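Saframycin Mx1 synthetase B (Legionella pneumophila subsp. pneumophila, PDB 3KXW) belongs to the ANL superfamily of AMP-binding enzymes, with a large N-terminal domain and a smaller alpha/beta C-terminal domain. Local coordinates at residues L477-A491 with L502-D514. Numbering follows the deposited sequence.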
loop_
_atom_site.group_PDB
_atom_site.type_symbol
_atom_site.label_atom_id
_atom_site.label_comp_id
_atom_site.label_asym_id
_atom_site.label_seq_id
_atom_site.Cartn_x
_atom_site.Cartn_y
_atom_site.Cartn_z
ATOM N N LEU A 477 20.040 -8.703 1.710
ATOM C CA LEU A 477 20.849 -8.618 2.928
ATOM C C LEU A 477 22.323 -8.796 2.593
ATOM O O LEU A 477 23.192 -8.044 3.068
ATOM C CB LEU A 477 20.404 -9.694 3.941
ATOM C CG LEU A 477 19.034 -9.444 4.575
ATOM C CD1 LEU A 477 18.417 -10.708 5.185
ATOM C CD2 LEU A 477 19.176 -8.376 5.637
HETATM N N MSE A 478 22.604 -9.791 1.762
HETATM C CA MSE A 478 23.987 -10.107 1.426
HETATM C C MSE A 478 24.615 -9.030 0.557
HETATM O O MSE A 478 25.833 -8.858 0.558
HETATM C CB MSE A 478 24.071 -11.483 0.771
HETATM C CG MSE A 478 23.685 -12.606 1.737
HETATM SE SE MSE A 478 24.872 -12.761 3.341
HETATM C CE MSE A 478 23.991 -11.509 4.590
ATOM N N HIS A 479 23.784 -8.286 -0.161
ATOM C CA HIS A 479 24.307 -7.261 -1.067
ATOM C C HIS A 479 24.223 -5.829 -0.544
ATOM O O HIS A 479 24.603 -4.866 -1.226
ATOM C CB HIS A 479 23.693 -7.427 -2.446
ATOM C CG HIS A 479 24.092 -8.719 -3.099
ATOM N ND1 HIS A 479 25.019 -8.784 -4.121
ATOM C CD2 HIS A 479 23.742 -10.001 -2.828
ATOM C CE1 HIS A 479 25.188 -10.045 -4.479
ATOM N NE2 HIS A 479 24.430 -10.804 -3.706
ATOM N N SER A 480 23.746 -5.684 0.683
ATOM C CA SER A 480 23.675 -4.372 1.308
ATOM C C SER A 480 24.889 -4.232 2.202
ATOM O O SER A 480 25.558 -5.223 2.492
ATOM C CB SER A 480 22.426 -4.264 2.165
ATOM O OG SER A 480 22.587 -5.051 3.324
ATOM N N PRO A 481 25.174 -3.001 2.641
ATOM C CA PRO A 481 26.325 -2.736 3.522
ATOM C C PRO A 481 26.178 -3.456 4.859
ATOM O O PRO A 481 27.160 -3.642 5.584
ATOM C CB PRO A 481 26.273 -1.215 3.734
ATOM C CG PRO A 481 25.554 -0.703 2.510
ATOM C CD PRO A 481 24.540 -1.763 2.157
ATOM N N LEU A 482 24.960 -3.869 5.182
ATOM C CA LEU A 482 24.739 -4.609 6.417
ATOM C C LEU A 482 25.557 -5.896 6.452
ATOM O O LEU A 482 25.908 -6.366 7.513
ATOM C CB LEU A 482 23.256 -4.950 6.586
ATOM C CG LEU A 482 22.315 -3.834 7.047
ATOM C CD1 LEU A 482 22.501 -2.556 6.246
ATOM C CD2 LEU A 482 20.867 -4.311 7.005
ATOM N N HIS A 483 25.849 -6.486 5.303
ATOM C CA HIS A 483 26.538 -7.774 5.322
ATOM C C HIS A 483 27.896 -7.693 6.020
ATOM O O HIS A 483 28.422 -8.711 6.477
ATOM C CB HIS A 483 26.669 -8.373 3.916
ATOM C CG HIS A 483 27.867 -7.882 3.165
ATOM N ND1 HIS A 483 27.865 -6.709 2.441
ATOM C CD2 HIS A 483 29.113 -8.402 3.037
ATOM C CE1 HIS A 483 29.055 -6.527 1.895
ATOM N NE2 HIS A 483 29.833 -7.534 2.249
ATOM N N HIS A 484 28.460 -6.487 6.115
ATOM C CA HIS A 484 29.754 -6.329 6.779
ATOM C C HIS A 484 29.793 -6.687 8.281
ATOM O O HIS A 484 30.869 -6.889 8.828
ATOM C CB HIS A 484 30.318 -4.922 6.541
ATOM C CG HIS A 484 30.750 -4.679 5.126
ATOM N ND1 HIS A 484 31.841 -5.307 4.565
ATOM C CD2 HIS A 484 30.251 -3.866 4.167
ATOM C CE1 HIS A 484 31.989 -4.897 3.316
ATOM N NE2 HIS A 484 31.035 -4.026 3.048
ATOM N N VAL A 485 28.634 -6.774 8.938
ATOM C CA VAL A 485 28.601 -7.136 10.350
ATOM C C VAL A 485 27.948 -8.510 10.526
ATOM O O VAL A 485 27.747 -8.965 11.643
ATOM C CB VAL A 485 27.860 -6.082 11.234
ATOM C CG1 VAL A 485 28.437 -4.693 11.017
ATOM C CG2 VAL A 485 26.324 -6.080 10.957
ATOM N N LEU A 486 27.631 -9.165 9.414
ATOM C CA LEU A 486 26.917 -10.439 9.464
ATOM C C LEU A 486 27.709 -11.586 8.871
ATOM O O LEU A 486 28.706 -11.382 8.162
ATOM C CB LEU A 486 25.613 -10.353 8.663
ATOM C CG LEU A 486 24.659 -9.206 8.963
ATOM C CD1 LEU A 486 23.441 -9.267 7.998
ATOM C CD2 LEU A 486 24.254 -9.248 10.414
ATOM N N GLY A 487 27.221 -12.796 9.133
ATOM C CA GLY A 487 27.673 -13.978 8.428
ATOM C C GLY A 487 26.603 -14.314 7.406
ATOM O O GLY A 487 26.225 -13.467 6.578
ATOM N N LYS A 488 26.101 -15.541 7.489
ATOM C CA LYS A 488 25.004 -15.992 6.640
ATOM C C LYS A 488 23.623 -15.565 7.151
ATOM O O LYS A 488 23.452 -15.191 8.314
ATOM C CB LYS A 488 25.068 -17.514 6.455
ATOM C CG LYS A 488 26.280 -17.978 5.640
ATOM C CD LYS A 488 26.302 -17.286 4.296
ATOM C CE LYS A 488 27.254 -17.972 3.351
ATOM N NZ LYS A 488 28.588 -18.142 3.999
ATOM N N CYS A 489 22.629 -15.625 6.274
ATOM C CA CYS A 489 21.284 -15.232 6.661
ATOM C C CYS A 489 20.233 -16.126 5.992
ATOM O O CYS A 489 20.513 -16.834 5.026
ATOM C CB CYS A 489 21.021 -13.764 6.294
ATOM S SG CYS A 489 20.766 -13.445 4.512
ATOM N N ALA A 490 19.019 -16.059 6.505
ATOM C CA ALA A 490 17.927 -16.829 5.949
ATOM C C ALA A 490 16.642 -16.065 6.235
ATOM O O ALA A 490 16.537 -15.402 7.256
ATOM C CB ALA A 490 17.882 -18.212 6.569
ATOM N N ALA A 491 15.699 -16.124 5.299
ATOM C CA ALA A 491 14.399 -15.477 5.465
ATOM C C ALA A 491 13.314 -16.494 5.158
ATOM O O ALA A 491 13.456 -17.285 4.251
ATOM C CB ALA A 491 14.275 -14.295 4.524
ATOM N N LEU A 502 6.790 -12.880 8.641
ATOM C CA LEU A 502 8.027 -12.908 7.892
ATOM C C LEU A 502 9.173 -12.845 8.886
ATOM O O LEU A 502 9.231 -11.940 9.725
ATOM C CB LEU A 502 8.085 -11.724 6.943
ATOM C CG LEU A 502 9.394 -11.505 6.206
ATOM C CD1 LEU A 502 9.869 -12.795 5.490
ATOM C CD2 LEU A 502 9.271 -10.315 5.232
ATOM N N THR A 503 10.092 -13.788 8.781
ATOM C CA THR A 503 11.139 -13.943 9.795
ATOM C C THR A 503 12.493 -13.906 9.134
ATOM O O THR A 503 12.696 -14.577 8.149
ATOM C CB THR A 503 10.972 -15.281 10.512
ATOM O OG1 THR A 503 9.638 -15.358 11.042
ATOM C CG2 THR A 503 11.986 -15.442 11.658
ATOM N N VAL A 504 13.422 -13.123 9.675
ATOM C CA VAL A 504 14.759 -13.054 9.109
ATOM C C VAL A 504 15.731 -13.492 10.187
ATOM O O VAL A 504 15.659 -13.002 11.302
ATOM C CB VAL A 504 15.111 -11.626 8.656
ATOM C CG1 VAL A 504 16.606 -11.524 8.317
ATOM C CG2 VAL A 504 14.220 -11.191 7.470
HETATM N N MSE A 505 16.620 -14.424 9.872
HETATM C CA MSE A 505 17.644 -14.833 10.842
HETATM C C MSE A 505 19.031 -14.536 10.278
HETATM O O MSE A 505 19.311 -14.877 9.131
HETATM C CB MSE A 505 17.530 -16.331 11.148
HETATM C CG MSE A 505 18.437 -16.806 12.269
HETATM SE SE MSE A 505 18.098 -18.716 12.652
HETATM C CE MSE A 505 16.310 -18.526 13.453
ATOM N N CYS A 506 19.902 -13.926 11.084
ATOM C CA CYS A 506 21.236 -13.546 10.614
ATOM C C CYS A 506 22.287 -13.998 11.592
ATOM O O CYS A 506 22.126 -13.806 12.788
ATOM C CB CYS A 506 21.367 -12.011 10.512
ATOM S SG CYS A 506 20.184 -11.239 9.436
ATOM N N GLU A 507 23.368 -14.587 11.095
ATOM C CA GLU A 507 24.567 -14.746 11.919
ATOM C C GLU A 507 25.192 -13.358 12.072
ATOM O O GLU A 507 25.150 -12.557 11.134
ATOM C CB GLU A 507 25.570 -15.648 11.221
ATOM C CG GLU A 507 25.079 -17.055 10.960
ATOM C CD GLU A 507 26.142 -17.894 10.231
ATOM O OE1 GLU A 507 26.998 -17.305 9.534
ATOM O OE2 GLU A 507 26.106 -19.132 10.370
ATOM N N VAL A 508 25.742 -13.056 13.243
ATOM C CA VAL A 508 26.466 -11.811 13.417
ATOM C C VAL A 508 27.918 -12.147 13.696
ATOM O O VAL A 508 28.207 -13.090 14.439
ATOM C CB VAL A 508 25.881 -10.926 14.563
ATOM C CG1 VAL A 508 24.456 -10.467 14.203
ATOM C CG2 VAL A 508 25.854 -11.682 15.851
ATOM N N LYS A 509 28.833 -11.402 13.077
ATOM C CA LYS A 509 30.250 -11.639 13.321
ATOM C C LYS A 509 30.582 -11.511 14.798
ATOM O O LYS A 509 31.329 -12.314 15.331
ATOM C CB LYS A 509 31.134 -10.670 12.522
ATOM C CG LYS A 509 31.049 -10.830 11.002
ATOM C CD LYS A 509 31.901 -9.788 10.281
ATOM C CE LYS A 509 31.823 -9.969 8.785
ATOM N NZ LYS A 509 32.718 -8.986 8.113
ATOM N N ASN A 510 30.062 -10.463 15.430
ATOM C CA ASN A 510 30.351 -10.148 16.825
ATOM C C ASN A 510 29.166 -10.470 17.730
ATOM O O ASN A 510 28.183 -9.711 17.808
ATOM C CB ASN A 510 30.793 -8.670 16.987
ATOM C CG ASN A 510 31.321 -8.370 18.397
ATOM O OD1 ASN A 510 30.926 -9.020 19.355
ATOM N ND2 ASN A 510 32.215 -7.378 18.519
ATOM N N ARG A 511 29.267 -11.601 18.417
ATOM C CA ARG A 511 28.161 -12.111 19.233
ATOM C C ARG A 511 27.937 -11.311 20.506
ATOM O O ARG A 511 26.948 -11.523 21.214
ATOM C CB ARG A 511 28.379 -13.591 19.575
ATOM C CG ARG A 511 29.467 -13.860 20.625
ATOM C CD ARG A 511 29.735 -15.356 20.746
ATOM N NE ARG A 511 30.642 -15.666 21.850
ATOM C CZ ARG A 511 30.301 -15.582 23.135
ATOM N NH1 ARG A 511 29.082 -15.183 23.470
ATOM N NH2 ARG A 511 31.175 -15.895 24.090
ATOM N N PHE A 512 28.856 -10.400 20.793
ATOM C CA PHE A 512 28.692 -9.477 21.908
ATOM C C PHE A 512 28.075 -8.159 21.475
ATOM O O PHE A 512 28.042 -7.221 22.260
ATOM C CB PHE A 512 30.049 -9.205 22.558
ATOM C CG PHE A 512 30.777 -10.451 22.924
ATOM C CD1 PHE A 512 30.415 -11.166 24.051
ATOM C CD2 PHE A 512 31.806 -10.927 22.119
ATOM C CE1 PHE A 512 31.085 -12.335 24.395
ATOM C CE2 PHE A 512 32.480 -12.104 22.448
ATOM C CZ PHE A 512 32.117 -12.803 23.590
HETATM N N MSE A 513 27.578 -8.088 20.243
HETATM C CA MSE A 513 26.989 -6.840 19.736
HETATM C C MSE A 513 26.134 -6.180 20.807
HETATM O O MSE A 513 25.237 -6.813 21.353
HETATM C CB MSE A 513 26.144 -7.104 18.480
HETATM C CG MSE A 513 25.575 -5.845 17.842
HETATM SE SE MSE A 513 24.563 -6.367 16.279
HETATM C CE MSE A 513 26.013 -7.055 15.123
ATOM N N ASP A 514 26.431 -4.924 21.129
ATOM C CA ASP A 514 25.748 -4.243 22.238
ATOM C C ASP A 514 24.306 -3.873 21.889
ATOM O O ASP A 514 23.910 -3.946 20.717
ATOM C CB ASP A 514 26.545 -3.033 22.750
ATOM C CG ASP A 514 26.767 -1.959 21.682
ATOM O OD1 ASP A 514 25.781 -1.500 21.057
ATOM O OD2 ASP A 514 27.943 -1.556 21.489
#
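Glu507 OE1 takes the backbone N-H of Lys488 at 2.8 Å (OE1 to N), a nearly straight bond of 172° that reaches the oxygen from above the carboxylate plane. Glu507 CG lies anti to its own carbonyl carbon (chi1 -62°) and the chain runs straight beyond it, carrying the acid over the neighbouring strand. Glu507 OE1 also lies 3.6 Å from Gly487 CA, and the aliphatic part of the side chain runs beside that of Lys488, both pointing the same way. The other oxygen, OE2, is held by the backbone N of Met548.

This is where the strand pairing slips by one residue. Gly487 and Lys488 together face Glu507 in a beta bulge: Gly487 N bonds to Glu507 O at 2.9 Å, while Glu507 N goes to Lys488 O, so the bulged peptide's N-H is left to the carboxylate. Beyond it the antiparallel hairpin of strands 486-496 and 499-508, which forms one edge of the four-stranded mixed sheet in this domain, resumes with Ala490 and Met505 as a hydrogen-bonded pair. Their side chains pack against Cys561 of helix 554-567. On the other face sit Cys489, Cys506, Ala491 and Val504; Leu477, from helix 469-479, brings CD1 to 3.7 Å from Val504 CG1.

Before the bulge, Leu486 spreads its methyls, CD1 toward Cys506 SG and CD2 to 4.0 Å from Val508 CG1. Lys509 then ties down two successive carbonyls of the 3-10 segment 481-485. Its backbone N bonds to Val485 O, and the chain of Lys509, extended beyond CG, delivers Lys509 NZ to His484 O at 2.9 Å, from above the carbonyl plane.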